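Local coordinates for esterase A (Caulobacter crescentus, PDB 5GKV), which probably hydrolyses ester substrates as a serine hydrolase of the beta-lactamase and penicillin-binding protein superfamily, at residues S213-V218 with G252-R257; A62-Q67 with L221-A226; R304-D309 with R324-F329. All coordinates share one frame; numbering follows the deposited sequence.

Contact 1: S213-V218 with G252-R257; sequences SEHDRV and GAAEWR
H215 lies flat against the aliphatic part of R257. The arginine CD sits 3.9 Å from the centroid of the imidazole and only 2° from the ring normal, a CH-pi contact over the middle of the face. The guanidinium itself is not stacked on the imidazole: the two planes stand 82° apart, and the H215 CB meets the edge of the guanidinium group. Because the R257 chain is extended from CG to NE, its methylenes pass over the ring while the charged end travels on to V218. There V218 CG1, anti to the backbone N (chi1 170°), comes down on one guanidinium face, 3.7 Å from R257 CZ. A long arginine suits this place, since one side chain serves a ring with its methylenes and a branched aliphatic with its flat end.

A254, one turn of helix earlier, also borders the imidazole: its backbone O is the nearest atom to H215 CE1, at 3.5 Å, and its CB follows at 4.0 Å from the same carbon. The small side chain probably helps the ring come this close to the helix. No hydrogen bond joins the two segments; instead H215 NE2 bonds to the backbone O of L210, a residue that also shares a backbone hydrogen bond with R257. The arrangement is that of a long surface loop laid against the short helix 253-258 in the beta-lactamase fold.

Contact 2: A62-Q67 with L221-A226; sequences ADRKRQ and LMRPTA
R64 NH1 donates to the backbone O of L221 across 2.6 Å, the hydrogen bond between the two segments. R64 is the second residue of a type I beta turn, D63 to R66, closed by R66 N bonding to D63 O at 3.0 Å. The turn follows strand 52-60 of the main beta sheet of the beta-lactamase fold and brings an arginine out toward the loop that holds 221-226.

The bond to L221 O keeps to both planes, the acceptor lying in that of the guanidinium and the donor in that of the carbonyl, but it is bent, with an N-H...O angle of 148°. A bend at chi3 (-58°) in the R64 chain turns the guanidinium sharply away from the line of its methylenes. Arginine fits here because its reach and planar N-H groups can find a main-chain oxygen in a segment that is neither helix nor strand.

R223 crosses R64 at about a right angle, the two guanidinium planes 50° apart. Its NH2 comes within 3.3 Å of R64 CD, so that the methylene of one arginine meets the edge of the other's flat group. The R64 NH1 and R223 NH2 nitrogens are both donors, and nearby L221 O probably eases their like charges. Within the turn region, D63 OD2 accepts from Q67 N through its syn lone pair, and R64 N bonds to D220 OD2. A water accepts from L221 N at 3.1 Å and, more weakly, from R64 NH1 at 3.3 Å.

Contact 3: R304-D309 with R324-F329; sequences RLRGRD and RNEPNF
R306 meets E326 and P327 by standing straight out from its strand: CG is anti to the backbone N (chi1 175°) and the chain stays extended to NE. E326 takes the tighter choice, with CG between the backbone N and the carbonyl carbon (chi1 49°), and the two side chains then cross at about a right angle.

The direct ion pair is long, R306 NH1 lying 3.8 Å from E326 OE2. A water does the closer bridging, accepting from R306 NH1 at 3.0 Å in the guanidinium plane and donating to E326 OE1 at 2.7 Å. That same OE1 receives R324 NH1 at 2.9 Å through its anti lone pair, in an almost straight bond of 174°. E326 thus links two arginines into one salt-bridge network, its charge probably shared between R324, which it binds directly, and R306.

In the fold, R306 belongs to the small antiparallel pair of strands 305-306 and 315-318, while E326 follows 323-324, one of the two outermost strands of the main sheet. R306 NE forms a salt bridge with E315 OE2 of the neighbouring strand, which helps hold the guanidinium in place.

P327, after a cis peptide bond, brings its compact ring alongside: P327 CB approaches R306 NH2 to 3.4 Å, and CD lies over one face of the guanidinium. A rigid proline offers this planar group a nonpolar surface, and its ring also touches E315.

Overall arrangement
Contacts 1 and 2 are neighbours, their centres 16 Å apart, and they interlock along the chain: 62-67 comes first, then 213-218, 221-226 and 252-257. One long loop, between strand 206-208 and helix 235-241, supplies a segment to each, so it is held to the short helix 253-258 at one point and to the turn after strand 52-60 at another. Contact 3 comes later in sequence, its centre about 34 Å and 31 Å from those of contacts 1 and 2, across the chain's centre from contact 1. It joins strand 305-306 of the two-stranded sheet to the loop that follows strand 323-324, at an edge of the main sheet. All three are surface contacts of one beta-lactamase fold.

Contact 1: S213-V218 with G252-R257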
ATOM      1  N   SER A 213       3.225   6.950 -21.639  1.00 19.70           N
ATOM      2  CA  SER A 213       2.588   6.035 -22.592  1.00 23.10           C
ATOM      3  C   SER A 213       1.471   5.206 -21.960  1.00 24.65           C
ATOM      4  O   SER A 213       0.615   4.667 -22.683  1.00 20.33           O
ATOM      5  CB  SER A 213       3.626   5.089 -23.182  1.00 20.27           C
ATOM      6  OG  SER A 213       4.241   4.341 -22.146  1.00 24.71           O
ATOM      7  N   GLU A 214       1.470   5.079 -20.634  1.00 19.08           N
ATOM      8  CA  GLU A 214       0.447   4.336 -19.908  1.00 21.16           C
ATOM      9  C   GLU A 214      -0.686   5.213 -19.384  1.00 24.40           C
ATOM     10  O   GLU A 214      -1.654   4.678 -18.827  1.00 21.03           O
ATOM     11  CB  GLU A 214       1.082   3.595 -18.723  1.00 20.50           C
ATOM     12  CG  GLU A 214       2.320   2.794 -19.079  1.00 22.23           C
ATOM     13  CD  GLU A 214       2.118   1.949 -20.314  1.00 26.47           C
ATOM     14  OE1 GLU A 214       1.182   1.113 -20.331  1.00 22.31           O
ATOM     15  OE2 GLU A 214       2.894   2.123 -21.277  1.00 28.88           O
ATOM     16  N   HIS A 215      -0.597   6.536 -19.535  1.00 20.91           N
ATOM     17  CA  HIS A 215      -1.543   7.401 -18.829  1.00 20.27           C
ATOM     18  C   HIS A 215      -2.962   7.276 -19.366  1.00 23.34           C
ATOM     19  O   HIS A 215      -3.917   7.473 -18.610  1.00 21.88           O
ATOM     20  CB  HIS A 215      -1.094   8.858 -18.890  1.00 21.60           C
ATOM     21  CG  HIS A 215       0.086   9.155 -18.020  1.00 25.50           C
ATOM     22  ND1 HIS A 215       0.505  10.439 -17.745  1.00 27.66           N
ATOM     23  CD2 HIS A 215       0.947   8.332 -17.375  1.00 22.48           C
ATOM     24  CE1 HIS A 215       1.574  10.395 -16.970  1.00 27.86           C
ATOM     25  NE2 HIS A 215       1.861   9.127 -16.727  1.00 24.55           N
ATOM     26  N   ASP A 216      -3.128   6.929 -20.646  1.00 21.92           N
ATOM     27  CA  ASP A 216      -4.467   6.899 -21.227  1.00 22.84           C
ATOM     28  C   ASP A 216      -5.327   5.769 -20.682  1.00 25.67           C
ATOM     29  O   ASP A 216      -6.555   5.834 -20.816  1.00 28.09           O
ATOM     30  CB  ASP A 216      -4.404   6.798 -22.757  1.00 26.91           C
ATOM     31  CG  ASP A 216      -3.917   8.092 -23.412  1.00 46.27           C
ATOM     32  OD1 ASP A 216      -3.586   8.061 -24.627  1.00 52.62           O
ATOM     33  OD2 ASP A 216      -3.864   9.135 -22.709  1.00 52.83           O
ATOM     34  N   ARG A 217      -4.735   4.738 -20.072  1.00 18.97           N
ATOM     35  CA  ARG A 217      -5.539   3.663 -19.492  1.00 19.87           C
ATOM     36  C   ARG A 217      -5.691   3.793 -17.978  1.00 15.85           C
ATOM     37  O   ARG A 217      -6.149   2.847 -17.322  1.00 14.84           O
ATOM     38  CB  ARG A 217      -4.959   2.294 -19.867  1.00 21.41           C
ATOM     39  CG  ARG A 217      -3.577   1.977 -19.314  1.00 18.11           C
ATOM     40  CD  ARG A 217      -2.926   0.855 -20.152  1.00 17.44           C
ATOM     41  NE  ARG A 217      -1.608   0.453 -19.661  1.00 17.11           N
ATOM     42  CZ  ARG A 217      -1.400  -0.533 -18.790  1.00 20.85           C
ATOM     43  NH1 ARG A 217      -2.427  -1.218 -18.298  1.00 17.47           N
ATOM     44  NH2 ARG A 217      -0.168  -0.839 -18.409  1.00 20.84           N
ATOM     45  N   VAL A 218      -5.323   4.940 -17.418  1.00 17.63           N
ATOM     46  CA  VAL A 218      -5.500   5.204 -15.995  1.00 13.99           C
ATOM     47  C   VAL A 218      -6.928   5.681 -15.747  1.00 17.24           C
ATOM     48  O   VAL A 218      -7.411   6.606 -16.412  1.00 15.95           O
ATOM     49  CB  VAL A 218      -4.479   6.242 -15.509  1.00 15.68           C
ATOM     50  CG1 VAL A 218      -4.831   6.709 -14.083  1.00 17.74           C
ATOM     51  CG2 VAL A 218      -3.091   5.647 -15.544  1.00 18.66           C
ATOM     52  N   GLY A 252       0.582  18.993 -11.644  1.00 52.53           N
ATOM     53  CA  GLY A 252      -0.558  18.362 -12.284  1.00 48.83           C
ATOM     54  C   GLY A 252      -0.595  16.837 -12.187  1.00 45.60           C
ATOM     55  O   GLY A 252       0.281  16.187 -11.618  1.00 43.83           O
ATOM     56  N   ALA A 253      -1.645  16.265 -12.795  1.00 47.26           N
ATOM     57  CA  ALA A 253      -1.897  14.828 -12.681  1.00 47.32           C
ATOM     58  C   ALA A 253      -0.813  14.000 -13.369  1.00 38.67           C
ATOM     59  O   ALA A 253      -0.419  12.943 -12.859  1.00 36.44           O
ATOM     60  CB  ALA A 253      -3.268  14.489 -13.261  1.00 46.84           C
ATOM     61  N   ALA A 254      -0.321  14.462 -14.524  1.00 36.40           N
ATOM     62  CA  ALA A 254       0.704  13.721 -15.256  1.00 37.87           C
ATOM     63  C   ALA A 254       2.018  13.648 -14.477  1.00 39.01           C
ATOM     64  O   ALA A 254       2.652  12.584 -14.417  1.00 31.44           O
ATOM     65  CB  ALA A 254       0.928  14.356 -16.633  1.00 36.08           C
ATOM     66  N   GLU A 255       2.458  14.760 -13.879  1.00 32.93           N
ATOM     67  CA  GLU A 255       3.697  14.685 -13.109  1.00 37.76           C
ATOM     68  C   GLU A 255       3.511  13.837 -11.851  1.00 34.16           C
ATOM     69  O   GLU A 255       4.416  13.085 -11.468  1.00 31.79           O
ATOM     70  CB  GLU A 255       4.223  16.080 -12.758  1.00 42.94           C
ATOM     71  CG  GLU A 255       5.765  16.105 -12.614  1.00 43.36           C
ATOM     72  CD  GLU A 255       6.292  17.328 -11.873  1.00 55.74           C
ATOM     73  OE1 GLU A 255       7.457  17.294 -11.405  1.00 59.11           O
ATOM     74  OE2 GLU A 255       5.546  18.325 -11.767  1.00 61.34           O
ATOM     75  N   TRP A 256       2.340  13.923 -11.208  1.00 32.60           N
ATOM     76  CA  TRP A 256       2.092  13.087 -10.037  1.00 32.05           C
ATOM     77  C   TRP A 256       2.149  11.608 -10.394  1.00 31.86           C
ATOM     78  O   TRP A 256       2.615  10.794  -9.587  1.00 33.11           O
ATOM     79  CB  TRP A 256       0.741  13.437  -9.405  1.00 34.13           C
ATOM     80  CG  TRP A 256       0.465  12.687  -8.132  1.00 33.22           C
ATOM     81  CD1 TRP A 256       0.841  13.045  -6.864  1.00 33.26           C
ATOM     82  CD2 TRP A 256      -0.246  11.449  -8.007  1.00 27.37           C
ATOM     83  NE1 TRP A 256       0.404  12.103  -5.959  1.00 32.66           N
ATOM     84  CE2 TRP A 256      -0.267  11.115  -6.634  1.00 33.70           C
ATOM     85  CE3 TRP A 256      -0.871  10.589  -8.924  1.00 29.87           C
ATOM     86  CZ2 TRP A 256      -0.890   9.960  -6.154  1.00 27.81           C
ATOM     87  CZ3 TRP A 256      -1.478   9.446  -8.450  1.00 25.41           C
ATOM     88  CH2 TRP A 256      -1.486   9.141  -7.077  1.00 27.92           C
ATOM     89  N   ARG A 257       1.711  11.246 -11.604  1.00 26.88           N
ATOM     90  CA  ARG A 257       1.861   9.869 -12.064  1.00 28.48           C
ATOM     91  C   ARG A 257       3.313   9.526 -12.370  1.00 27.07           C
ATOM     92  O   ARG A 257       3.772   8.423 -12.051  1.00 23.50           O
ATOM     93  CB  ARG A 257       0.994   9.641 -13.297  1.00 29.47           C
ATOM     94  CG  ARG A 257      -0.488   9.790 -12.995  1.00 28.03           C
ATOM     95  CD  ARG A 257      -1.331   9.660 -14.243  1.00 25.18           C
ATOM     96  NE  ARG A 257      -2.720   9.990 -13.938  1.00 30.20           N
ATOM     97  CZ  ARG A 257      -3.669  10.179 -14.851  1.00 37.15           C
ATOM     98  NH1 ARG A 257      -3.389  10.076 -16.144  1.00 34.88           N
ATOM     99  NH2 ARG A 257      -4.903  10.475 -14.469  1.00 38.88           N
TER

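Contact 2: A62-Q67 with L221-A226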
ATOM      1  N   ALA A  62     -14.361   3.044 -16.069  1.00 13.24           N
ATOM      2  CA  ALA A  62     -13.068   3.655 -15.789  1.00 14.95           C
ATOM      3  C   ALA A  62     -13.174   5.168 -15.681  1.00 16.07           C
ATOM      4  O   ALA A  62     -12.364   5.791 -14.997  1.00 14.99           O
ATOM      5  CB  ALA A  62     -12.071   3.288 -16.895  1.00 15.59           C
ATOM      6  N   ASP A  63     -14.180   5.767 -16.321  1.00 19.57           N
ATOM      7  CA  ASP A  63     -14.281   7.217 -16.455  1.00 17.62           C
ATOM      8  C   ASP A  63     -15.488   7.771 -15.693  1.00 18.81           C
ATOM      9  O   ASP A  63     -16.501   7.084 -15.511  1.00 17.75           O
ATOM     10  CB  ASP A  63     -14.386   7.613 -17.936  1.00 20.52           C
ATOM     11  CG  ASP A  63     -15.669   7.104 -18.596  1.00 18.79           C
ATOM     12  OD1 ASP A  63     -16.068   5.935 -18.353  1.00 18.00           O
ATOM     13  OD2 ASP A  63     -16.287   7.875 -19.363  1.00 18.50           O
ATOM     14  N   ARG A  64     -15.374   9.032 -15.245  1.00 18.79           N
ATOM     15  CA  ARG A  64     -16.480   9.647 -14.510  1.00 17.27           C
ATOM     16  C   ARG A  64     -17.733   9.789 -15.371  1.00 16.64           C
ATOM     17  O   ARG A  64     -18.841   9.791 -14.834  1.00 19.23           O
ATOM     18  CB  ARG A  64     -16.069  11.009 -13.937  1.00 20.79           C
ATOM     19  CG  ARG A  64     -15.279  10.907 -12.606  1.00 26.65           C
ATOM     20  CD  ARG A  64     -14.841  12.284 -12.078  1.00 26.83           C
ATOM     21  NE  ARG A  64     -14.023  12.997 -13.057  1.00 29.01           N
ATOM     22  CZ  ARG A  64     -12.692  13.014 -13.041  1.00 31.96           C
ATOM     23  NH1 ARG A  64     -12.031  12.357 -12.095  1.00 31.45           N
ATOM     24  NH2 ARG A  64     -12.017  13.688 -13.964  1.00 35.69           N
ATOM     25  N   LYS A  65     -17.586   9.888 -16.696  1.00 17.49           N
ATOM     26  CA  LYS A  65     -18.738   9.984 -17.594  1.00 20.31           C
ATOM     27  C   LYS A  65     -19.462   8.657 -17.805  1.00 16.83           C
ATOM     28  O   LYS A  65     -20.535   8.648 -18.423  1.00 17.26           O
ATOM     29  CB  LYS A  65     -18.308  10.536 -18.959  1.00 16.38           C
ATOM     30  CG  LYS A  65     -17.949  12.011 -18.967  1.00 21.29           C
ATOM     31  CD  LYS A  65     -17.762  12.510 -20.394  1.00 24.45           C
ATOM     32  CE  LYS A  65     -16.613  13.491 -20.517  1.00 40.84           C
ATOM     33  NZ  LYS A  65     -16.411  13.867 -21.956  1.00 46.62           N
ATOM     34  N   ARG A  66     -18.915   7.550 -17.299  1.00 17.18           N
ATOM     35  CA  ARG A  66     -19.511   6.215 -17.456  1.00 16.04           C
ATOM     36  C   ARG A  66     -19.673   5.836 -18.928  1.00 18.95           C
ATOM     37  O   ARG A  66     -20.655   5.197 -19.310  1.00 18.79           O
ATOM     38  CB  ARG A  66     -20.857   6.101 -16.726  1.00 17.41           C
ATOM     39  CG  ARG A  66     -20.738   6.196 -15.214  1.00 14.36           C
ATOM     40  CD  ARG A  66     -22.088   6.037 -14.494  1.00 18.99           C
ATOM     41  NE  ARG A  66     -21.771   6.080 -13.078  1.00 15.28           N
ATOM     42  CZ  ARG A  66     -21.661   5.010 -12.300  1.00 17.55           C
ATOM     43  NH1 ARG A  66     -21.929   3.802 -12.770  1.00 19.75           N
ATOM     44  NH2 ARG A  66     -21.294   5.162 -11.039  1.00 14.04           N
ATOM     45  N   GLN A  67     -18.712   6.232 -19.755  1.00 17.71           N
ATOM     46  CA  GLN A  67     -18.683   5.856 -21.165  1.00 14.30           C
ATOM     47  C   GLN A  67     -17.604   4.839 -21.505  1.00 19.53           C
ATOM     48  O   GLN A  67     -17.550   4.391 -22.654  1.00 18.21           O
ATOM     49  CB  GLN A  67     -18.475   7.103 -22.042  1.00 19.42           C
ATOM     50  CG  GLN A  67     -19.620   8.135 -21.908  1.00 21.05           C
ATOM     51  CD  GLN A  67     -19.281   9.503 -22.488  1.00 24.05           C
ATOM     52  OE1 GLN A  67     -18.161   9.734 -22.929  1.00 24.81           O
ATOM     53  NE2 GLN A  67     -20.261  10.418 -22.495  1.00 16.24           N
ATOM     54  N   LEU A 221     -10.662   9.145 -11.073  1.00 15.99           N
ATOM     55  CA  LEU A 221     -11.069   8.970  -9.692  1.00 18.21           C
ATOM     56  C   LEU A 221     -12.294   9.822  -9.396  1.00 22.36           C
ATOM     57  O   LEU A 221     -12.482  10.902  -9.965  1.00 22.06           O
ATOM     58  CB  LEU A 221      -9.927   9.353  -8.750  1.00 18.86           C
ATOM     59  CG  LEU A 221      -8.665   8.504  -8.909  1.00 19.07           C
ATOM     60  CD1 LEU A 221      -7.547   9.081  -8.067  1.00 24.70           C
ATOM     61  CD2 LEU A 221      -8.979   7.073  -8.482  1.00 19.56           C
ATOM     62  N   MET A 222     -13.141   9.310  -8.515  1.00 18.30           N
ATOM     63  CA  MET A 222     -14.221  10.084  -7.933  1.00 25.39           C
ATOM     64  C   MET A 222     -13.885  10.294  -6.467  1.00 29.08           C
ATOM     65  O   MET A 222     -13.749   9.323  -5.715  1.00 21.64           O
ATOM     66  CB  MET A 222     -15.560   9.377  -8.096  1.00 25.83           C
ATOM     67  CG  MET A 222     -16.737  10.230  -7.672  1.00 30.73           C
ATOM     68  SD  MET A 222     -18.278   9.330  -7.877  1.00 37.80           S
ATOM     69  CE  MET A 222     -17.694   7.886  -8.755  1.00 32.36           C
ATOM     70  N   ARG A 223     -13.732  11.554  -6.074  1.00 27.64           N
ATOM     71  CA  ARG A 223     -13.287  11.886  -4.736  1.00 33.41           C
ATOM     72  C   ARG A 223     -14.410  11.616  -3.730  1.00 30.55           C
ATOM     73  O   ARG A 223     -15.577  11.475  -4.107  1.00 29.17           O
ATOM     74  CB  ARG A 223     -12.813  13.345  -4.690  1.00 37.33           C
ATOM     75  CG  ARG A 223     -13.912  14.426  -4.711  1.00 43.18           C
ATOM     76  CD  ARG A 223     -14.830  14.372  -5.959  1.00 50.02           C
ATOM     77  NE  ARG A 223     -14.046  14.247  -7.182  1.00 48.36           N
ATOM     78  CZ  ARG A 223     -14.522  13.855  -8.356  1.00 44.19           C
ATOM     79  NH1 ARG A 223     -15.804  13.505  -8.507  1.00 46.82           N
ATOM     80  NH2 ARG A 223     -13.693  13.782  -9.389  1.00 45.81           N
ATOM     81  N   PRO A 224     -14.073  11.481  -2.445  1.00 29.30           N
ATOM     82  CA  PRO A 224     -15.077  11.030  -1.471  1.00 32.66           C
ATOM     83  C   PRO A 224     -16.223  12.020  -1.329  1.00 37.89           C
ATOM     84  O   PRO A 224     -16.063  13.224  -1.537  1.00 35.18           O
ATOM     85  CB  PRO A 224     -14.279  10.914  -0.166  1.00 33.09           C
ATOM     86  CG  PRO A 224     -12.863  10.748  -0.596  1.00 30.78           C
ATOM     87  CD  PRO A 224     -12.726  11.562  -1.852  1.00 30.08           C
ATOM     88  N   THR A 225     -17.395  11.487  -0.971  1.00 39.77           N
ATOM     89  CA  THR A 225     -18.556  12.339  -0.712  1.00 48.78           C
ATOM     90  C   THR A 225     -18.403  13.126   0.589  1.00 52.71           C
ATOM     91  O   THR A 225     -18.942  14.233   0.710  1.00 48.97           O
ATOM     92  CB  THR A 225     -19.840  11.494  -0.677  1.00 51.35           C
ATOM     93  OG1 THR A 225     -19.809  10.606   0.448  1.00 52.74           O
ATOM     94  CG2 THR A 225     -19.981  10.664  -1.954  1.00 47.73           C
ATOM     95  N   ALA A 226     -17.671  12.581   1.562  1.00 50.57           N
ATOM     96  CA  ALA A 226     -17.489  13.226   2.855  1.00 50.00           C
ATOM     97  C   ALA A 226     -16.131  12.831   3.417  1.00 50.86           C
ATOM     98  O   ALA A 226     -15.569  11.800   3.040  1.00 51.31           O
ATOM     99  CB  ALA A 226     -18.609  12.847   3.832  1.00 45.88           C
TER
HETATM  100  O   HOH W   1      -8.807  11.609 -11.651  1.00 21.03           O

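Contact 3: R304-D309 with R324-F329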
ATOM      1  N   ARG A 304       5.811  -5.540  15.138  1.00 19.82           N
ATOM      2  CA  ARG A 304       6.725  -4.616  15.793  1.00 23.69           C
ATOM      3  C   ARG A 304       6.084  -3.969  17.010  1.00 30.31           C
ATOM      4  O   ARG A 304       6.716  -3.870  18.072  1.00 23.20           O
ATOM      5  CB  ARG A 304       7.177  -3.539  14.804  1.00 20.91           C
ATOM      6  CG  ARG A 304       8.487  -3.853  14.084  1.00 25.93           C
ATOM      7  CD  ARG A 304       8.494  -5.256  13.527  1.00 25.75           C
ATOM      8  NE  ARG A 304       9.742  -5.590  12.841  1.00 24.12           N
ATOM      9  CZ  ARG A 304       9.837  -6.486  11.867  1.00 23.93           C
ATOM     10  NH1 ARG A 304       8.746  -7.140  11.440  1.00 20.07           N
ATOM     11  NH2 ARG A 304      11.025  -6.730  11.316  1.00 19.37           N
ATOM     12  N   LEU A 305       4.838  -3.524  16.867  1.00 26.94           N
ATOM     13  CA  LEU A 305       4.082  -2.983  17.986  1.00 24.38           C
ATOM     14  C   LEU A 305       2.606  -2.979  17.619  1.00 29.90           C
ATOM     15  O   LEU A 305       2.236  -3.098  16.443  1.00 24.90           O
ATOM     16  CB  LEU A 305       4.541  -1.578  18.366  1.00 25.24           C
ATOM     17  CG  LEU A 305       4.024  -0.397  17.558  1.00 24.11           C
ATOM     18  CD1 LEU A 305       4.327   0.898  18.329  1.00 23.93           C
ATOM     19  CD2 LEU A 305       4.624  -0.371  16.152  1.00 29.07           C
ATOM     20  N   ARG A 306       1.773  -2.816  18.649  1.00 27.33           N
ATOM     21  CA  ARG A 306       0.326  -2.866  18.507  1.00 25.17           C
ATOM     22  C   ARG A 306      -0.313  -1.926  19.518  1.00 27.65           C
ATOM     23  O   ARG A 306       0.152  -1.822  20.654  1.00 26.98           O
ATOM     24  CB  ARG A 306      -0.190  -4.295  18.705  1.00 24.62           C
ATOM     25  CG  ARG A 306      -1.697  -4.398  18.697  1.00 28.76           C
ATOM     26  CD  ARG A 306      -2.149  -5.828  18.829  1.00 25.61           C
ATOM     27  NE  ARG A 306      -3.552  -5.884  19.220  1.00 36.19           N
ATOM     28  CZ  ARG A 306      -4.268  -6.998  19.276  1.00 30.60           C
ATOM     29  NH1 ARG A 306      -3.714  -8.154  18.939  1.00 30.40           N
ATOM     30  NH2 ARG A 306      -5.541  -6.948  19.655  1.00 28.58           N
ATOM     31  N   GLY A 307      -1.368  -1.254  19.103  1.00 25.10           N
ATOM     32  CA  GLY A 307      -2.060  -0.316  19.966  1.00 27.61           C
ATOM     33  C   GLY A 307      -2.716   0.758  19.128  1.00 28.08           C
ATOM     34  O   GLY A 307      -2.684   0.726  17.894  1.00 23.35           O
ATOM     35  N   ARG A 308      -3.334   1.709  19.832  1.00 20.26           N
ATOM     36  CA  ARG A 308      -3.992   2.829  19.169  1.00 24.75           C
ATOM     37  C   ARG A 308      -2.982   3.662  18.394  1.00 22.83           C
ATOM     38  O   ARG A 308      -1.988   4.133  18.950  1.00 22.48           O
ATOM     39  CB  ARG A 308      -4.697   3.730  20.189  1.00 25.04           C
ATOM     40  CG  ARG A 308      -5.960   4.362  19.628  1.00 36.27           C
ATOM     41  CD  ARG A 308      -7.073   3.323  19.690  1.00 35.42           C
ATOM     42  NE  ARG A 308      -8.203   3.619  18.819  1.00 43.77           N
ATOM     43  CZ  ARG A 308      -9.170   2.743  18.566  1.00 35.90           C
ATOM     44  NH1 ARG A 308      -9.119   1.532  19.118  1.00 33.90           N
ATOM     45  NH2 ARG A 308     -10.179   3.073  17.769  1.00 47.71           N
ATOM     46  N   ASP A 309      -3.254   3.875  17.116  1.00 18.84           N
ATOM     47  CA  ASP A 309      -2.367   4.695  16.311  1.00 24.40           C
ATOM     48  C   ASP A 309      -2.669   6.165  16.554  1.00 22.37           C
ATOM     49  O   ASP A 309      -3.829   6.554  16.722  1.00 22.44           O
ATOM     50  CB  ASP A 309      -2.526   4.351  14.829  1.00 20.71           C
ATOM     51  CG  ASP A 309      -1.410   4.918  13.975  1.00 19.05           C
ATOM     52  OD1 ASP A 309      -0.409   4.208  13.757  1.00 18.46           O
ATOM     53  OD2 ASP A 309      -1.551   6.061  13.496  1.00 18.76           O
ATOM     54  N   ARG A 324      -0.681  -5.703   9.735  1.00 17.08           N
ATOM     55  CA  ARG A 324      -1.167  -7.038  10.049  1.00 17.51           C
ATOM     56  C   ARG A 324      -2.687  -7.002  10.245  1.00 15.72           C
ATOM     57  O   ARG A 324      -3.293  -5.943  10.405  1.00 17.05           O
ATOM     58  CB  ARG A 324      -0.448  -7.581  11.290  1.00 19.61           C
ATOM     59  CG  ARG A 324       1.081  -7.541  11.129  1.00 20.57           C
ATOM     60  CD  ARG A 324       1.811  -8.093  12.360  1.00 21.89           C
ATOM     61  NE  ARG A 324       1.629  -9.537  12.481  1.00 20.35           N
ATOM     62  CZ  ARG A 324       0.819 -10.122  13.353  1.00 22.59           C
ATOM     63  NH1 ARG A 324       0.112  -9.385  14.199  1.00 21.87           N
ATOM     64  NH2 ARG A 324       0.721 -11.451  13.380  1.00 24.06           N
ATOM     65  N   ASN A 325      -3.309  -8.180  10.191  1.00 16.62           N
ATOM     66  CA  ASN A 325      -4.763  -8.223  10.040  1.00 17.82           C
ATOM     67  C   ASN A 325      -5.472  -8.008  11.375  1.00 19.45           C
ATOM     68  O   ASN A 325      -6.380  -7.173  11.477  1.00 22.65           O
ATOM     69  CB  ASN A 325      -5.172  -9.543   9.381  1.00 18.11           C
ATOM     70  CG  ASN A 325      -6.613  -9.526   8.867  1.00 19.92           C
ATOM     71  OD1 ASN A 325      -7.179  -8.467   8.577  1.00 16.12           O
ATOM     72  ND2 ASN A 325      -7.206 -10.708   8.761  1.00 16.74           N
ATOM     73  N   GLU A 326      -5.064  -8.725  12.420  1.00 23.53           N
ATOM     74  CA  GLU A 326      -5.613  -8.480  13.751  1.00 23.50           C
ATOM     75  C   GLU A 326      -5.233  -7.072  14.173  1.00 23.05           C
ATOM     76  O   GLU A 326      -4.137  -6.607  13.835  1.00 21.96           O
ATOM     77  CB  GLU A 326      -5.087  -9.503  14.762  1.00 23.89           C
ATOM     78  CG  GLU A 326      -3.574  -9.676  14.722  1.00 23.21           C
ATOM     79  CD  GLU A 326      -3.057 -10.543  15.868  1.00 28.22           C
ATOM     80  OE1 GLU A 326      -1.831 -10.645  16.013  1.00 21.91           O
ATOM     81  OE2 GLU A 326      -3.883 -11.114  16.620  1.00 27.73           O
ATOM     82  N   PRO A 327      -6.111  -6.398  14.942  1.00 24.73           N
ATOM     83  CA  PRO A 327      -7.356  -6.910  15.519  1.00 19.86           C
ATOM     84  C   PRO A 327      -8.621  -6.563  14.728  1.00 25.48           C
ATOM     85  O   PRO A 327      -9.721  -6.789  15.226  1.00 21.66           O
ATOM     86  CB  PRO A 327      -7.398  -6.206  16.878  1.00 23.17           C
ATOM     87  CG  PRO A 327      -6.888  -4.833  16.550  1.00 24.79           C
ATOM     88  CD  PRO A 327      -5.812  -5.049  15.459  1.00 26.29           C
ATOM     89  N   ASN A 328      -8.489  -6.005  13.524  1.00 19.92           N
ATOM     90  CA  ASN A 328      -9.677  -5.525  12.831  1.00 21.53           C
ATOM     91  C   ASN A 328     -10.212  -6.509  11.802  1.00 21.93           C
ATOM     92  O   ASN A 328     -11.406  -6.455  11.482  1.00 21.17           O
ATOM     93  CB  ASN A 328      -9.377  -4.174  12.168  1.00 25.90           C
ATOM     94  CG  ASN A 328      -8.840  -3.152  13.162  1.00 25.24           C
ATOM     95  OD1 ASN A 328      -9.564  -2.711  14.047  1.00 27.68           O
ATOM     96  ND2 ASN A 328      -7.559  -2.780  13.023  1.00 27.90           N
ATOM     97  N   PHE A 329      -9.364  -7.400  11.287  1.00 19.94           N
ATOM     98  CA  PHE A 329      -9.773  -8.481  10.385  1.00 18.71           C
ATOM     99  C   PHE A 329     -10.420  -7.954   9.106  1.00 19.02           C
ATOM    100  O   PHE A 329     -11.336  -8.566   8.550  1.00 20.59           O
ATOM    101  CB  PHE A 329     -10.685  -9.475  11.112  1.00 23.16           C
ATOM    102  CG  PHE A 329      -9.982 -10.189  12.226  1.00 23.83           C
ATOM    103  CD1 PHE A 329      -9.230 -11.325  11.964  1.00 20.99           C
ATOM    104  CD2 PHE A 329     -10.021  -9.686  13.523  1.00 20.73           C
ATOM    105  CE1 PHE A 329      -8.536 -11.972  12.988  1.00 22.66           C
ATOM    106  CE2 PHE A 329      -9.329 -10.327  14.551  1.00 22.70           C
ATOM    107  CZ  PHE A 329      -8.591 -11.468  14.283  1.00 27.05           C
TER
HETATM  108  O   HOH W   2      -1.038  -9.138  18.145  1.00 24.21           O